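Side-chain contacts in beta subunit of photoactivated adenylyl cyclase (Beggiatoa sp. PS, PDB 5M2A), which probably makes cyclic AMP from ATP when blue light is absorbed by the flavin of its BLUF domain: residues R89-P92 / N93-M96; D337-Q340 / I341-L344. One frame throughout, in Å; residues are numbered along the deposited sequence. Where two conformers were deposited one is given.

Local side-chain order can be compared at two distant sites of one chain. Contact 1, residues 89-96, comes first and lies in the loop between strands 77-83 and 97-100 of the BLUF photoreceptor domain, where Met-96 touches the flavin mononucleotide. Contact 2, residues 337-344, follows much later and opens helix 338-349, the last helix of the chain, in the part that holds the cyclase magnesium ion. The centres of contact 1 and contact 2 are about 66 Å apart, on opposite sides of the chain's centre, and the two share no helix, strand or sheet. They do not touch; with one near the flavin of the light sensor and the other in the part near the magnesium, they are best read as separate local arrangements.

Contact 1: residues R89-P92 / N93-M96; sequences RMFP and NWAM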
ATOM      1  N   ARG A  89     -30.272  20.162   4.970  1.00 51.83           N
ATOM      2  CA  ARG A  89     -30.483  18.783   4.560  1.00 44.31           C
ATOM      3  C   ARG A  89     -30.379  18.669   3.047  1.00 41.32           C
ATOM      4  O   ARG A  89     -30.833  19.548   2.309  1.00 42.71           O
ATOM      5  CB  ARG A  89     -31.855  18.289   5.017  1.00 45.74           C
ATOM      6  CG  ARG A  89     -31.958  18.013   6.502  1.00 50.22           C
ATOM      7  CD  ARG A  89     -33.367  17.572   6.866  1.00 50.53           C
ATOM      8  NE  ARG A  89     -33.535  17.438   8.308  1.00 51.31           N
ATOM      9  CZ  ARG A  89     -33.354  16.308   8.980  1.00 49.34           C
ATOM     10  NH1 ARG A  89     -32.994  15.202   8.338  1.00 43.98           N
ATOM     11  NH2 ARG A  89     -33.530  16.282  10.293  1.00 51.05           N
ATOM     12  N   MET A  90     -29.778  17.574   2.588  1.00 36.91           N
ATOM     13  CA  MET A  90     -29.687  17.320   1.159  1.00 37.22           C
ATOM     14  C   MET A  90     -30.996  16.782   0.588  1.00 36.15           C
ATOM     15  O   MET A  90     -31.328  17.069  -0.569  1.00 34.93           O
ATOM     16  CB  MET A  90     -28.548  16.335   0.888  1.00 40.61           C
ATOM     17  CG  MET A  90     -27.861  16.531  -0.436  1.00 49.03           C
ATOM     18  SD  MET A  90     -26.428  15.451  -0.606  1.00 55.36           S
ATOM     19  CE  MET A  90     -25.648  16.215  -2.027  1.00 59.91           C
ATOM     20  N   PHE A  91     -31.749  16.016   1.374  1.00 34.75           N
ATOM     21  CA  PHE A  91     -32.977  15.366   0.919  1.00 36.14           C
ATOM     22  C   PHE A  91     -34.077  15.598   1.947  1.00 36.53           C
ATOM     23  O   PHE A  91     -34.600  14.654   2.549  1.00 35.52           O
ATOM     24  CB  PHE A  91     -32.733  13.877   0.678  1.00 36.95           C
ATOM     25  CG  PHE A  91     -31.524  13.611  -0.157  1.00 37.03           C
ATOM     26  CD1 PHE A  91     -31.564  13.798  -1.528  1.00 38.10           C
ATOM     27  CD2 PHE A  91     -30.339  13.205   0.425  1.00 37.43           C
ATOM     28  CE1 PHE A  91     -30.449  13.564  -2.306  1.00 34.25           C
ATOM     29  CE2 PHE A  91     -29.217  12.971  -0.350  1.00 38.49           C
ATOM     30  CZ  PHE A  91     -29.277  13.153  -1.721  1.00 38.26           C
ATOM     31  N   PRO A  92     -34.480  16.855   2.140  1.00 36.91           N
ATOM     32  CA  PRO A  92     -35.398  17.177   3.243  1.00 40.23           C
ATOM     33  C   PRO A  92     -36.749  16.489   3.154  1.00 44.96           C
ATOM     34  O   PRO A  92     -37.437  16.383   4.175  1.00 41.59           O
ATOM     35  CB  PRO A  92     -35.550  18.701   3.135  1.00 47.24           C
ATOM     36  CG  PRO A  92     -35.293  18.995   1.693  1.00 39.66           C
ATOM     37  CD  PRO A  92     -34.235  18.013   1.264  1.00 37.18           C
ATOM     38  N   ASN A  93     -37.153  16.020   1.974  1.00 40.73           N
ATOM     39  CA  ASN A  93     -38.483  15.459   1.779  1.00 43.83           C
ATOM     40  C   ASN A  93     -38.500  13.937   1.774  1.00 39.04           C
ATOM     41  O   ASN A  93     -39.572  13.346   1.615  1.00 42.29           O
ATOM     42  CB  ASN A  93     -39.087  15.978   0.470  1.00 46.05           C
ATOM     43  CG  ASN A  93     -39.128  17.492   0.405  1.00 47.04           C
ATOM     44  OD1 ASN A  93     -39.588  18.155   1.333  1.00 54.02           O
ATOM     45  ND2 ASN A  93     -38.633  18.046  -0.695  1.00 49.80           N
ATOM     46  N   TRP A  94     -37.350  13.287   1.940  1.00 37.36           N
ATOM     47  CA  TRP A  94     -37.250  11.832   1.854  1.00 36.53           C
ATOM     48  C   TRP A  94     -36.753  11.285   3.185  1.00 37.80           C
ATOM     49  O   TRP A  94     -35.561  11.375   3.482  1.00 35.65           O
ATOM     50  CB  TRP A  94     -36.313  11.415   0.730  1.00 34.47           C
ATOM     51  CG  TRP A  94     -36.726  11.853  -0.641  1.00 34.41           C
ATOM     52  CD1 TRP A  94     -37.978  12.201  -1.055  1.00 39.33           C
ATOM     53  CD2 TRP A  94     -35.873  11.984  -1.784  1.00 32.99           C
ATOM     54  NE1 TRP A  94     -37.957  12.544  -2.391  1.00 36.65           N
ATOM     55  CE2 TRP A  94     -36.674  12.418  -2.859  1.00 34.87           C
ATOM     56  CE3 TRP A  94     -34.507  11.782  -2.001  1.00 31.27           C
ATOM     57  CZ2 TRP A  94     -36.153  12.650  -4.134  1.00 38.56           C
ATOM     58  CZ3 TRP A  94     -33.991  12.010  -3.270  1.00 38.00           C
ATOM     59  CH2 TRP A  94     -34.812  12.438  -4.318  1.00 38.74           C
ATOM     60  N   ALA A  95     -37.655  10.709   3.982  1.00 38.52           N
ATOM     61  CA  ALA A  95     -37.225   9.981   5.173  1.00 41.24           C
ATOM     62  C   ALA A  95     -36.204   8.909   4.801  1.00 41.01           C
ATOM     63  O   ALA A  95     -35.150   8.779   5.439  1.00 38.32           O
ATOM     64  CB  ALA A  95     -38.438   9.363   5.869  1.00 44.27           C
ATOM     65  N   MET A  96     -36.508   8.133   3.761  1.00 36.52           N
ATOM     66  CA  MET A  96     -35.528   7.254   3.130  1.00 34.75           C
ATOM     67  C   MET A  96     -36.017   6.864   1.742  1.00 35.33           C
ATOM     68  O   MET A  96     -36.908   6.021   1.602  1.00 47.21           O
ATOM     69  CB  MET A  96     -35.271   6.007   3.980  1.00 35.39           C
ATOM     70  CG  MET A  96     -34.205   5.077   3.394  1.00 33.76           C
ATOM     71  SD  MET A  96     -32.749   5.942   2.769  1.00 38.00           S
ATOM     72  CE  MET A  96     -32.204   6.834   4.227  1.00 38.37           C
TER
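A type I beta turn from Phe-91 to Trp-94, in the loop leading to strand 97-100 of the BLUF domain, sets two aromatic side chains next to each other. The turn is closed by Trp-94 N, which donates to Phe-91 O at 3.1 Å; the N-H points almost straight at the oxygen (171°) but reaches it from well above the carbonyl plane. Both aromatic groups leave the backbone alike, each CG anti to its own carbonyl carbon. Their planes are nearly parallel, 9° apart, yet slid so far that the rings barely overlap, with 5.5 Å between the phenyl and six-membered indole centroids. The closest atoms of the two side chains are Phe-91 CD1 and Trp-94 CZ3, 3.5 Å apart. Met-90 CB covers part of one phenyl face, Val-42 touches both aromatic residues, and Pro-111 and Met-108 of the second subunit pack on Phe-91 and Trp-94 respectively. An alanine here in place of Phe-91 would remove the phenyl ring and would probably leave the indole without its aromatic neighbour and a gap beside Val-42. The pair is therefore held by apolar contact and one backbone bond, with little true ring stacking.

Contact 2: residues D337-Q340 / I341-L344; sequences DTLQ and ITQL
Thr-342 turns its hydroxyl into the cleft between its own backbone N and carbonyl carbon (chi1 60°), and this rotation points OG1 back at the preceding turn of helix 338-349. There OG1 donates to Leu-339 O at 2.9 Å. The same oxygen accepts the regular helical bond from Gln-343 N; it is thus gripped by two bonds, both arriving from one face of its carbonyl plane. The hydroxyl comes in at a sharper angle to the C=O bond (116°) than the amide does (156°). Two conformers of Thr-342 were deposited, and this arrangement belongs to one of them.

The helix starts with Asp-337 as its N-cap. Its OD2 uses the anti lone pair, away from OD1, to accept from Gln-340 N at 3.0 Å, supplying an amide of the first turn with an acceptor. A carboxylate here probably also interacts well with the positive end of the helix dipole. One residue further on, Ile-341 N bonds to Asp-337 O in the carbonyl plane and makes a second, weak bond to Thr-338 O, while Thr-342 N bonds to Thr-338 O.

Side chains meet along the outer surface as well. Leu-339 and Gln-343, one turn apart, cross obliquely, with Gln-343 NE2 3.4 Å from Leu-339 CG. On another side, Ile-341 touches Leu-162 and Tyr-246, joining this terminal helix to loops of the cyclase part, and also meets Tyr-336, a neighbour just ahead of the helix; Thr-338 OG1 bonds to Lys-334 NZ. Ile-341 also tucks its CG1 against the cap residue's backbone, 3.3 Å from Asp-337 O.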
ATOM      1  N   ASP A 337      14.061 -28.499  16.760  1.00 34.03           N
ATOM      2  CA  ASP A 337      15.337 -27.807  16.649  1.00 40.57           C
ATOM      3  C   ASP A 337      15.377 -27.077  15.311  1.00 37.49           C
ATOM      4  O   ASP A 337      15.161 -27.696  14.261  1.00 37.10           O
ATOM      5  CB  ASP A 337      16.507 -28.782  16.760  1.00 42.73           C
ATOM      6  CG  ASP A 337      17.844 -28.095  16.607  1.00 53.34           C
ATOM      7  OD1 ASP A 337      18.358 -27.568  17.617  1.00 63.44           O
ATOM      8  OD2 ASP A 337      18.380 -28.073  15.479  1.00 53.03           O
ATOM      9  N   THR A 338      15.669 -25.772  15.350  1.00 35.93           N
ATOM     10  CA  THR A 338      15.530 -24.950  14.149  1.00 29.30           C
ATOM     11  C   THR A 338      16.480 -25.394  13.041  1.00 32.74           C
ATOM     12  O   THR A 338      16.081 -25.488  11.875  1.00 36.99           O
ATOM     13  CB  THR A 338      15.746 -23.475  14.483  1.00 34.42           C
ATOM     14  OG1 THR A 338      14.805 -23.078  15.486  1.00 37.05           O
ATOM     15  CG2 THR A 338      15.509 -22.606  13.251  1.00 30.50           C
ATOM     16  N   LEU A 339      17.742 -25.675  13.380  1.00 33.98           N
ATOM     17  CA  LEU A 339      18.669 -26.160  12.364  1.00 32.69           C
ATOM     18  C   LEU A 339      18.177 -27.463  11.746  1.00 34.29           C
ATOM     19  O   LEU A 339      18.241 -27.642  10.526  1.00 39.99           O
ATOM     20  CB  LEU A 339      20.063 -26.346  12.959  1.00 39.23           C
ATOM     21  CG  LEU A 339      21.133 -26.697  11.929  1.00 47.67           C
ATOM     22  CD1 LEU A 339      21.285 -25.560  10.932  1.00 48.64           C
ATOM     23  CD2 LEU A 339      22.458 -27.001  12.615  1.00 48.50           C
ATOM     24  N   GLN A 340      17.688 -28.391  12.566  1.00 36.46           N
ATOM     25  CA  GLN A 340      17.195 -29.644  12.005  1.00 41.50           C
ATOM     26  C   GLN A 340      16.002 -29.407  11.089  1.00 34.39           C
ATOM     27  O   GLN A 340      15.825 -30.126  10.102  1.00 40.81           O
ATOM     28  CB  GLN A 340      16.829 -30.625  13.117  1.00 51.38           C
ATOM     29  CG  GLN A 340      18.027 -31.180  13.860  1.00 64.42           C
ATOM     30  CD  GLN A 340      17.660 -32.339  14.766  1.00 73.37           C
ATOM     31  OE1 GLN A 340      16.510 -32.477  15.186  1.00 74.59           O
ATOM     32  NE2 GLN A 340      18.639 -33.186  15.064  1.00 74.26           N
ATOM     33  N   ILE A 341      15.195 -28.389  11.379  1.00 29.59           N
ATOM     34  CA  ILE A 341      14.017 -28.141  10.557  1.00 27.95           C
ATOM     35  C   ILE A 341      14.399 -27.523   9.219  1.00 33.64           C
ATOM     36  O   ILE A 341      13.850 -27.900   8.177  1.00 33.82           O
ATOM     37  CB  ILE A 341      13.010 -27.271  11.332  1.00 35.35           C
ATOM     38  CG1 ILE A 341      12.377 -28.106  12.446  1.00 39.59           C
ATOM     39  CG2 ILE A 341      11.942 -26.728  10.405  1.00 30.32           C
ATOM     40  CD1 ILE A 341      11.611 -29.315  11.955  1.00 37.63           C
ATOM     41  N   THR A 342      15.341 -26.572   9.205  1.00 32.74           N
ATOM     42  CA  THR A 342      15.776 -26.000   7.935  0.60 32.98           C
ATOM     43  C   THR A 342      16.447 -27.048   7.055  1.00 32.04           C
ATOM     44  O   THR A 342      16.338 -26.985   5.826  1.00 35.97           O
ATOM     45  CB  THR A 342      16.720 -24.821   8.174  0.60 35.26           C
ATOM     46  OG1 THR A 342      17.876 -25.268   8.891  0.60 38.40           O
ATOM     47  CG2 THR A 342      16.024 -23.730   8.977  0.60 22.53           C
ATOM     48  N   GLN A 343      17.138 -28.019   7.669  1.00 32.28           N
ATOM     49  CA  GLN A 343      17.718 -29.131   6.914  1.00 35.44           C
ATOM     50  C   GLN A 343      16.635 -30.059   6.377  1.00 32.15           C
ATOM     51  O   GLN A 343      16.755 -30.591   5.264  1.00 34.14           O
ATOM     52  CB  GLN A 343      18.671 -29.940   7.796  1.00 43.76           C
ATOM     53  CG  GLN A 343      19.885 -29.217   8.339  1.00 50.50           C
ATOM     54  CD  GLN A 343      20.660 -30.096   9.314  1.00 60.25           C
ATOM     55  OE1 GLN A 343      20.416 -31.302   9.407  1.00 65.53           O
ATOM     56  NE2 GLN A 343      21.589 -29.497  10.051  1.00 61.68           N
ATOM     57  N   LEU A 344      15.607 -30.320   7.187  1.00 35.67           N
ATOM     58  CA  LEU A 344      14.478 -31.128   6.743  1.00 39.31           C
ATOM     59  C   LEU A 344      13.753 -30.463   5.579  1.00 36.66           C
ATOM     60  O   LEU A 344      13.337 -31.133   4.630  1.00 39.37           O
ATOM     61  CB  LEU A 344      13.514 -31.353   7.906  1.00 41.08           C
ATOM     62  CG  LEU A 344      12.191 -32.041   7.564  1.00 47.26           C
ATOM     63  CD1 LEU A 344      12.417 -33.539   7.385  1.00 52.97           C
ATOM     64  CD2 LEU A 344      11.152 -31.767   8.630  1.00 48.13           C
TER